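Local atomic coordinates of putative acetoin utilization protein, acetoin dehydrogenase (Thermus thermophilus, PDB entry 5AWE), a protein that is of unknown function but carries paired CBS domains and an ACT domain, probably senses a small ligand and may take part in acetoin metabolism. Residues V14-V20 and L75-V80; I143-D149 and G177-M183. All blocks are in the same frame, centred on the assembly; numbering follows the deposited sequence.

Interaction 1: residues V14-V20 and L75-V80; sequences VAPDTPV and LTVREV
Arg78 meets Pro16 and Asp17 with its CB, CG and guanidinium. Its CB stands 3.4 Å from Pro16 O, the same carbonyl that accepts a hydrogen bond from Arg78 N at 2.8 Å. CG lies anti to the backbone N (chi1 -170°) and comes within 4.1 Å of Pro16 CB. The later bend at chi3 (-51°) folds the guanidinium back over the proline: Pro16 CB sits 3.4 Å from Arg78 CZ, over the centre of one face, so that NE and NH1 also face Pro16 CB, NH1 at 3.6 Å. The tip then turns to Asp17, where Arg78 NH2 donates to Asp17 OD1 at 3.0 Å in a salt bridge. NH2 meets this oxygen from above the carboxylate plane, and the two planes are 68° apart; one nitrogen makes the bond, not a side-on pair. A water joins Asp17 OD1 to Thr76 OG1 and is held weakly by Arg78 NE.

Backbone bonds join the rest of the two segments: Val77 N to Thr18 O, 2.8 Å, and Val20 N to Leu75 O, flanking the single bridge of Pro19 with Thr76. Alongside these bonds, Val20 CG2 lies 3.7 Å from Leu75 CG, and Val14 CG1 meets Val77 CG1. The contact ties the turn entering helix 20-30 to the loop leaving helix 65-74, with strand 34-39 against Val14, Pro16 and Val77, and helix 49-53 against Val20 and Val80.

Interaction 2: residues I143-D149 and G177-M183; sequences ITVDIPD and GYQRLVM
Asp146 OD2 takes a hydrogen bond from Arg180 NH2 at 2.6 Å, and Asp146 OD1 takes one from Arg180 NE at 2.7 Å, so the guanidinium grips the carboxylate side-on. Both oxygens use their syn lone pairs, and the two planes lie only 11° apart, the geometry of a bidentate salt bridge. The arginine starts with CG anti to the backbone N (chi1 170°) and bends at chi3, which brings NE across to Asp146 on the neighbouring strand, the residue opposite Arg180 in a non-hydrogen-bonded pair. Thr144 CG2 packs 3.6 Å from Arg180 CG, on the same face of the sheet. A leucine in place of Arg180 would probably leave the buried Asp146 carboxylate without its main counter-charge, since Arg203 offers it only a long, weak ion pair.

On the other face, Ile147 CD1 touches Leu181 CD1 at 3.4 Å, their side chains crossing at about a right angle, while Val145 lies alongside Leu181. Gln179 points its amide to Thr171 and to Ile166 O of the second subunit. Paired backbone bonds join Ile143 with Met183, Val145 with Leu181 and Ile147 with Gln179; Val145 N to Leu181 O, for example, is 2.8 Å. With the strand axes 4.5 Å apart at 153°, this is the antiparallel pairing of the two central strands in the four-stranded sheet of an ACT domain, whose helix 153-158 covers Ile147 and Met183.

In the fold
Interactions 1 and 2 belong to different parts of a modular chain and do not touch: their centres are 53 Å apart, their nearest atoms about 40 Å, and they lie on opposite sides of the chain's centre. Interaction 1 joins segments of the two CBS domains, 55 residues apart in sequence, through loops with one isolated bridge. Interaction 2 opens only after interaction 1 has closed along the chain; it lies wholly within the ACT domain, is built by regular strand pairing, and buries more surface, 773 against 493 Å². Only interaction 2 is reached by the second subunit, through Gln179 and Val182.

Interaction 1: residues V14-V20 and L75-V80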
ATOM      1  N   VAL A  14      19.040  15.674  -6.253  1.00 30.70           N
ATOM      2  CA  VAL A  14      18.997  14.447  -5.499  1.00 31.01           C
ATOM      3  C   VAL A  14      20.127  13.591  -6.061  1.00 31.26           C
ATOM      4  O   VAL A  14      20.696  13.925  -7.106  1.00 30.86           O
ATOM      5  CB  VAL A  14      17.594  13.781  -5.675  1.00 33.62           C
ATOM      6  CG1 VAL A  14      17.619  12.756  -6.793  1.00 35.73           C
ATOM      7  CG2 VAL A  14      17.119  13.200  -4.370  1.00 31.94           C
ATOM      8  N   ALA A  15      20.471  12.514  -5.361  1.00 30.76           N
ATOM      9  CA  ALA A  15      21.516  11.606  -5.823  1.00 30.34           C
ATOM     10  C   ALA A  15      20.893  10.272  -6.241  1.00 30.46           C
ATOM     11  O   ALA A  15      19.857   9.870  -5.716  1.00 30.33           O
ATOM     12  CB  ALA A  15      22.549  11.389  -4.721  1.00 28.70           C
ATOM     13  N   PRO A  16      21.531   9.564  -7.184  1.00 30.36           N
ATOM     14  CA  PRO A  16      21.030   8.274  -7.674  1.00 30.97           C
ATOM     15  C   PRO A  16      20.688   7.260  -6.575  1.00 32.99           C
ATOM     16  O   PRO A  16      19.766   6.452  -6.729  1.00 33.02           O
ATOM     17  CB  PRO A  16      22.151   7.776  -8.585  1.00 30.17           C
ATOM     18  CG  PRO A  16      22.913   9.010  -8.965  1.00 30.58           C
ATOM     19  CD  PRO A  16      22.845   9.899  -7.763  1.00 27.96           C
ATOM     20  N   ASP A  17      21.434   7.296  -5.476  1.00 33.33           N
ATOM     21  CA  ASP A  17      21.232   6.337  -4.399  1.00 34.17           C
ATOM     22  C   ASP A  17      20.215   6.843  -3.392  1.00 33.75           C
ATOM     23  O   ASP A  17      19.903   6.157  -2.422  1.00 34.85           O
ATOM     24  CB  ASP A  17      22.555   6.035  -3.693  1.00 40.28           C
ATOM     25  CG  ASP A  17      23.486   5.181  -4.537  1.00 50.64           C
ATOM     26  OD1 ASP A  17      23.006   4.560  -5.516  1.00 58.81           O
ATOM     27  OD2 ASP A  17      24.697   5.129  -4.225  1.00 55.36           O
ATOM     28  N   THR A  18      19.700   8.044  -3.616  1.00 32.06           N
ATOM     29  CA  THR A  18      18.572   8.531  -2.829  1.00 32.55           C
ATOM     30  C   THR A  18      17.415   7.532  -2.955  1.00 32.68           C
ATOM     31  O   THR A  18      17.081   7.096  -4.056  1.00 32.29           O
ATOM     32  CB  THR A  18      18.097   9.912  -3.340  1.00 30.65           C
ATOM     33  OG1 THR A  18      19.189  10.838  -3.291  1.00 31.03           O
ATOM     34  CG2 THR A  18      16.951  10.434  -2.490  1.00 24.69           C
ATOM     35  N   PRO A  19      16.797   7.149  -1.825  1.00 32.61           N
ATOM     36  CA  PRO A  19      15.683   6.194  -1.894  1.00 32.42           C
ATOM     37  C   PRO A  19      14.476   6.858  -2.546  1.00 32.50           C
ATOM     38  O   PRO A  19      14.187   8.025  -2.274  1.00 32.05           O
ATOM     39  CB  PRO A  19      15.408   5.838  -0.427  1.00 34.06           C
ATOM     40  CG  PRO A  19      16.631   6.280   0.323  1.00 31.95           C
ATOM     41  CD  PRO A  19      17.145   7.478  -0.434  1.00 33.50           C
ATOM     42  N   VAL A  20      13.777   6.116  -3.400  1.00 32.35           N
ATOM     43  CA  VAL A  20      12.618   6.645  -4.100  1.00 33.59           C
ATOM     44  C   VAL A  20      11.661   7.363  -3.153  1.00 34.88           C
ATOM     45  O   VAL A  20      11.172   8.452  -3.468  1.00 34.81           O
ATOM     46  CB  VAL A  20      11.854   5.515  -4.857  1.00 34.57           C
ATOM     47  CG1 VAL A  20      10.515   6.029  -5.381  1.00 28.74           C
ATOM     48  CG2 VAL A  20      12.694   5.019  -6.030  1.00 35.45           C
ATOM     49  N   LEU A  75      13.882   0.662  -3.350  1.00 31.20           N
ATOM     50  CA  LEU A  75      14.113   1.147  -4.707  1.00 31.24           C
ATOM     51  C   LEU A  75      14.816   2.508  -4.633  1.00 30.19           C
ATOM     52  O   LEU A  75      14.429   3.370  -3.843  1.00 29.16           O
ATOM     53  CB  LEU A  75      12.781   1.277  -5.455  1.00 30.29           C
ATOM     54  CG  LEU A  75      12.811   1.477  -6.974  1.00 33.52           C
ATOM     55  CD1 LEU A  75      13.445   0.270  -7.651  1.00 29.19           C
ATOM     56  CD2 LEU A  75      11.386   1.669  -7.485  1.00 28.06           C
ATOM     57  N   THR A  76      15.855   2.687  -5.447  1.00 30.33           N
ATOM     58  CA  THR A  76      16.604   3.946  -5.475  1.00 29.55           C
ATOM     59  C   THR A  76      16.299   4.773  -6.724  1.00 28.81           C
ATOM     60  O   THR A  76      15.869   4.238  -7.743  1.00 28.26           O
ATOM     61  CB  THR A  76      18.123   3.689  -5.429  1.00 30.15           C
ATOM     62  OG1 THR A  76      18.534   2.992  -6.615  1.00 27.74           O
ATOM     63  CG2 THR A  76      18.476   2.848  -4.206  1.00 30.80           C
ATOM     64  N   VAL A  77      16.537   6.079  -6.629  1.00 28.97           N
ATOM     65  CA  VAL A  77      16.336   7.006  -7.746  1.00 29.12           C
ATOM     66  C   VAL A  77      17.010   6.542  -9.039  1.00 29.25           C
ATOM     67  O   VAL A  77      16.482   6.747 -10.134  1.00 27.46           O
ATOM     68  CB  VAL A  77      16.857   8.421  -7.372  1.00 30.39           C
ATOM     69  CG1 VAL A  77      16.910   9.317  -8.589  1.00 28.79           C
ATOM     70  CG2 VAL A  77      15.942   9.039  -6.321  1.00 30.21           C
ATOM     71  N   ARG A  78      18.168   5.901  -8.907  1.00 30.93           N
ATOM     72  CA  ARG A  78      18.921   5.443 -10.067  1.00 32.28           C
ATOM     73  C   ARG A  78      18.121   4.491 -10.947  1.00 32.82           C
ATOM     74  O   ARG A  78      18.294   4.476 -12.161  1.00 32.53           O
ATOM     75  CB  ARG A  78      20.214   4.757  -9.624  1.00 32.20           C
ATOM     76  CG  ARG A  78      21.163   4.459 -10.781  1.00 32.86           C
ATOM     77  CD  ARG A  78      22.322   3.563 -10.356  1.00 43.40           C
ATOM     78  NE  ARG A  78      22.998   4.053  -9.156  1.00 48.37           N
ATOM     79  CZ  ARG A  78      23.948   4.984  -9.163  1.00 49.39           C
ATOM     80  NH1 ARG A  78      24.334   5.531 -10.310  1.00 47.30           N
ATOM     81  NH2 ARG A  78      24.512   5.366  -8.024  1.00 47.88           N
ATOM     82  N   GLU A  79      17.241   3.707 -10.330  1.00 33.84           N
ATOM     83  CA  GLU A  79      16.509   2.657 -11.032  1.00 34.61           C
ATOM     84  C   GLU A  79      15.296   3.180 -11.792  1.00 34.63           C
ATOM     85  O   GLU A  79      14.693   2.456 -12.588  1.00 35.21           O
ATOM     86  CB  GLU A  79      16.067   1.579 -10.036  1.00 36.46           C
ATOM     87  CG  GLU A  79      17.233   0.939  -9.284  1.00 50.55           C
ATOM     88  CD  GLU A  79      16.794  -0.171  -8.348  1.00 62.00           C
ATOM     89  OE1 GLU A  79      17.183  -0.138  -7.156  1.00 66.40           O
ATOM     90  OE2 GLU A  79      16.063  -1.077  -8.804  1.00 69.01           O
ATOM     91  N   VAL A  80      14.934   4.435 -11.553  1.00 32.91           N
ATOM     92  CA  VAL A  80      13.749   5.003 -12.189  1.00 30.45           C
ATOM     93  C   VAL A  80      14.021   6.316 -12.927  1.00 28.31           C
ATOM     94  O   VAL A  80      13.133   6.849 -13.590  1.00 27.87           O
ATOM     95  CB  VAL A  80      12.628   5.242 -11.149  1.00 30.70           C
ATOM     96  CG1 VAL A  80      12.223   3.918 -10.515  1.00 28.76           C
ATOM     97  CG2 VAL A  80      13.110   6.216 -10.074  1.00 26.29           C
TER
HETATM   98  O   HOH W   1      21.183   2.285  -6.838  1.00 53.65           O

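Interaction 2: residues I143-D149 and G177-M183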
ATOM      1  N   ILE A 143      -6.670  43.059 -31.777  1.00 23.71           N
ATOM      2  CA  ILE A 143      -7.203  43.284 -33.114  1.00 23.14           C
ATOM      3  C   ILE A 143      -6.732  42.187 -34.056  1.00 24.74           C
ATOM      4  O   ILE A 143      -5.533  42.038 -34.295  1.00 25.00           O
ATOM      5  CB  ILE A 143      -6.741  44.663 -33.671  1.00 22.69           C
ATOM      6  CG1 ILE A 143      -7.197  45.783 -32.727  1.00 14.61           C
ATOM      7  CG2 ILE A 143      -7.308  44.894 -35.080  1.00 16.33           C
ATOM      8  CD1 ILE A 143      -6.693  47.161 -33.117  1.00 20.36           C
ATOM      9  N   THR A 144      -7.673  41.413 -34.582  1.00 25.40           N
ATOM     10  CA  THR A 144      -7.373  40.534 -35.702  1.00 25.64           C
ATOM     11  C   THR A 144      -7.585  41.325 -36.979  1.00 27.01           C
ATOM     12  O   THR A 144      -8.664  41.871 -37.201  1.00 28.48           O
ATOM     13  CB  THR A 144      -8.292  39.308 -35.741  1.00 23.62           C
ATOM     14  OG1 THR A 144      -8.178  38.587 -34.511  1.00 25.66           O
ATOM     15  CG2 THR A 144      -7.894  38.391 -36.886  1.00 19.77           C
ATOM     16  N   VAL A 145      -6.552  41.391 -37.812  1.00 26.72           N
ATOM     17  CA  VAL A 145      -6.631  42.139 -39.053  1.00 26.19           C
ATOM     18  C   VAL A 145      -5.982  41.363 -40.188  1.00 27.08           C
ATOM     19  O   VAL A 145      -4.939  40.728 -40.006  1.00 27.72           O
ATOM     20  CB  VAL A 145      -5.950  43.522 -38.906  1.00 28.08           C
ATOM     21  CG1 VAL A 145      -4.577  43.362 -38.273  1.00 29.26           C
ATOM     22  CG2 VAL A 145      -5.826  44.196 -40.264  1.00 23.01           C
ATOM     23  N   ASP A 146      -6.617  41.407 -41.355  1.00 26.15           N
ATOM     24  CA  ASP A 146      -6.090  40.760 -42.547  1.00 26.60           C
ATOM     25  C   ASP A 146      -5.435  41.790 -43.447  1.00 28.32           C
ATOM     26  O   ASP A 146      -6.097  42.704 -43.951  1.00 29.98           O
ATOM     27  CB  ASP A 146      -7.213  40.057 -43.313  1.00 26.60           C
ATOM     28  CG  ASP A 146      -7.704  38.808 -42.611  1.00 27.49           C
ATOM     29  OD1 ASP A 146      -6.950  38.247 -41.784  1.00 30.66           O
ATOM     30  OD2 ASP A 146      -8.843  38.382 -42.883  1.00 25.05           O
ATOM     31  N   ILE A 147      -4.131  41.644 -43.650  1.00 27.72           N
ATOM     32  CA  ILE A 147      -3.398  42.529 -44.540  1.00 27.36           C
ATOM     33  C   ILE A 147      -2.945  41.720 -45.740  1.00 28.05           C
ATOM     34  O   ILE A 147      -2.810  40.493 -45.655  1.00 28.60           O
ATOM     35  CB  ILE A 147      -2.151  43.124 -43.847  1.00 28.06           C
ATOM     36  CG1 ILE A 147      -1.242  41.993 -43.351  1.00 28.05           C
ATOM     37  CG2 ILE A 147      -2.573  44.031 -42.698  1.00 21.40           C
ATOM     38  CD1 ILE A 147       0.102  42.468 -42.816  1.00 25.39           C
ATOM     39  N   PRO A 148      -2.717  42.385 -46.880  1.00 27.23           N
ATOM     40  CA  PRO A 148      -2.273  41.638 -48.061  1.00 27.34           C
ATOM     41  C   PRO A 148      -0.962  40.954 -47.695  1.00 27.89           C
ATOM     42  O   PRO A 148      -0.198  41.480 -46.887  1.00 27.80           O
ATOM     43  CB  PRO A 148      -2.079  42.720 -49.126  1.00 25.35           C
ATOM     44  CG  PRO A 148      -2.900  43.871 -48.656  1.00 24.89           C
ATOM     45  CD  PRO A 148      -2.845  43.826 -47.153  1.00 27.87           C
ATOM     46  N   ASP A 149      -0.697  39.783 -48.262  1.00 29.22           N
ATOM     47  CA  ASP A 149       0.546  39.105 -47.933  1.00 32.47           C
ATOM     48  C   ASP A 149       1.669  39.457 -48.901  1.00 33.50           C
ATOM     49  O   ASP A 149       2.328  38.570 -49.451  1.00 34.51           O
ATOM     50  CB  ASP A 149       0.343  37.585 -47.883  1.00 37.64           C
ATOM     51  CG  ASP A 149       0.144  36.964 -49.256  1.00 39.53           C
ATOM     52  OD1 ASP A 149      -0.489  37.601 -50.126  1.00 42.31           O
ATOM     53  OD2 ASP A 149       0.623  35.827 -49.456  1.00 38.14           O
ATOM     54  N   GLY A 177      -3.926  35.192 -50.467  1.00 31.17           N
ATOM     55  CA  GLY A 177      -3.901  36.630 -50.661  1.00 30.00           C
ATOM     56  C   GLY A 177      -3.645  37.462 -49.412  1.00 31.01           C
ATOM     57  O   GLY A 177      -3.474  38.680 -49.507  1.00 33.07           O
ATOM     58  N   TYR A 178      -3.612  36.831 -48.243  1.00 28.82           N
ATOM     59  CA  TYR A 178      -3.696  37.585 -46.995  1.00 29.14           C
ATOM     60  C   TYR A 178      -2.973  36.934 -45.829  1.00 27.04           C
ATOM     61  O   TYR A 178      -2.967  35.717 -45.675  1.00 27.64           O
ATOM     62  CB  TYR A 178      -5.162  37.799 -46.592  1.00 34.42           C
ATOM     63  CG  TYR A 178      -5.908  38.764 -47.475  1.00 47.73           C
ATOM     64  CD1 TYR A 178      -5.990  40.116 -47.143  1.00 53.36           C
ATOM     65  CD2 TYR A 178      -6.509  38.334 -48.660  1.00 52.47           C
ATOM     66  CE1 TYR A 178      -6.645  41.019 -47.968  1.00 57.37           C
ATOM     67  CE2 TYR A 178      -7.169  39.233 -49.496  1.00 58.33           C
ATOM     68  CZ  TYR A 178      -7.229  40.574 -49.142  1.00 59.19           C
ATOM     69  OH  TYR A 178      -7.853  41.474 -49.972  1.00 62.95           O
ATOM     70  N   GLN A 179      -2.378  37.768 -44.992  1.00 25.09           N
ATOM     71  CA  GLN A 179      -1.796  37.302 -43.749  1.00 22.89           C
ATOM     72  C   GLN A 179      -2.703  37.789 -42.623  1.00 22.59           C
ATOM     73  O   GLN A 179      -2.984  38.985 -42.535  1.00 24.33           O
ATOM     74  CB  GLN A 179      -0.385  37.880 -43.613  1.00 15.22           C
ATOM     75  CG  GLN A 179       0.375  37.431 -42.391  1.00 18.47           C
ATOM     76  CD  GLN A 179       1.679  38.179 -42.240  1.00 23.17           C
ATOM     77  OE1 GLN A 179       1.995  39.061 -43.044  1.00 24.59           O
ATOM     78  NE2 GLN A 179       2.447  37.837 -41.208  1.00 15.63           N
ATOM     79  N   ARG A 180      -3.179  36.872 -41.782  1.00 22.26           N
ATOM     80  CA  ARG A 180      -4.082  37.247 -40.691  1.00 21.19           C
ATOM     81  C   ARG A 180      -3.360  37.473 -39.364  1.00 21.03           C
ATOM     82  O   ARG A 180      -2.838  36.535 -38.755  1.00 19.99           O
ATOM     83  CB  ARG A 180      -5.170  36.190 -40.491  1.00 20.99           C
ATOM     84  CG  ARG A 180      -5.985  36.409 -39.211  1.00 21.11           C
ATOM     85  CD  ARG A 180      -7.328  35.737 -39.291  1.00 18.44           C
ATOM     86  NE  ARG A 180      -8.088  36.220 -40.437  1.00 22.65           N
ATOM     87  CZ  ARG A 180      -9.255  35.713 -40.821  1.00 30.85           C
ATOM     88  NH1 ARG A 180      -9.797  34.705 -40.145  1.00 26.85           N
ATOM     89  NH2 ARG A 180      -9.879  36.210 -41.884  1.00 26.04           N
ATOM     90  N   LEU A 181      -3.355  38.726 -38.918  1.00 19.86           N
ATOM     91  CA  LEU A 181      -2.571  39.122 -37.756  1.00 19.34           C
ATOM     92  C   LEU A 181      -3.441  39.277 -36.517  1.00 19.98           C
ATOM     93  O   LEU A 181      -4.547  39.823 -36.580  1.00 19.94           O
ATOM     94  CB  LEU A 181      -1.844  40.447 -38.038  1.00 15.87           C
ATOM     95  CG  LEU A 181      -1.014  40.486 -39.325  1.00 15.07           C
ATOM     96  CD1 LEU A 181      -0.459  41.887 -39.534  1.00  7.16           C
ATOM     97  CD2 LEU A 181       0.112  39.451 -39.249  1.00 14.64           C
ATOM     98  N   VAL A 182      -2.935  38.798 -35.388  1.00 18.39           N
ATOM     99  CA  VAL A 182      -3.504  39.170 -34.103  1.00 18.86           C
ATOM    100  C   VAL A 182      -2.561  40.196 -33.494  1.00 19.73           C
ATOM    101  O   VAL A 182      -1.372  39.932 -33.278  1.00 19.10           O
ATOM    102  CB  VAL A 182      -3.669  37.928 -33.167  1.00 19.19           C
ATOM    103  CG1 VAL A 182      -4.215  38.349 -31.812  1.00 17.26           C
ATOM    104  CG2 VAL A 182      -4.626  36.930 -33.804  1.00 17.97           C
HETATM  105  N   MSE A 183      -3.093  41.386 -33.249  1.00 19.78           N
HETATM  106  CA  MSE A 183      -2.260  42.532 -32.914  1.00 20.97           C
HETATM  107  C   MSE A 183      -2.781  43.123 -31.618  1.00 19.66           C
HETATM  108  O   MSE A 183      -3.983  43.298 -31.451  1.00 19.85           O
HETATM  109  CB  MSE A 183      -2.328  43.580 -34.042  1.00 26.35           C
HETATM  110  CG  MSE A 183      -1.334  44.739 -33.915  1.00 34.95           C
HETATM  111 SE   MSE A 183      -1.666  46.102 -35.087  1.00 52.60          SE
HETATM  112  CE  MSE A 183      -0.109  46.529 -35.491  1.00 41.11           C
TER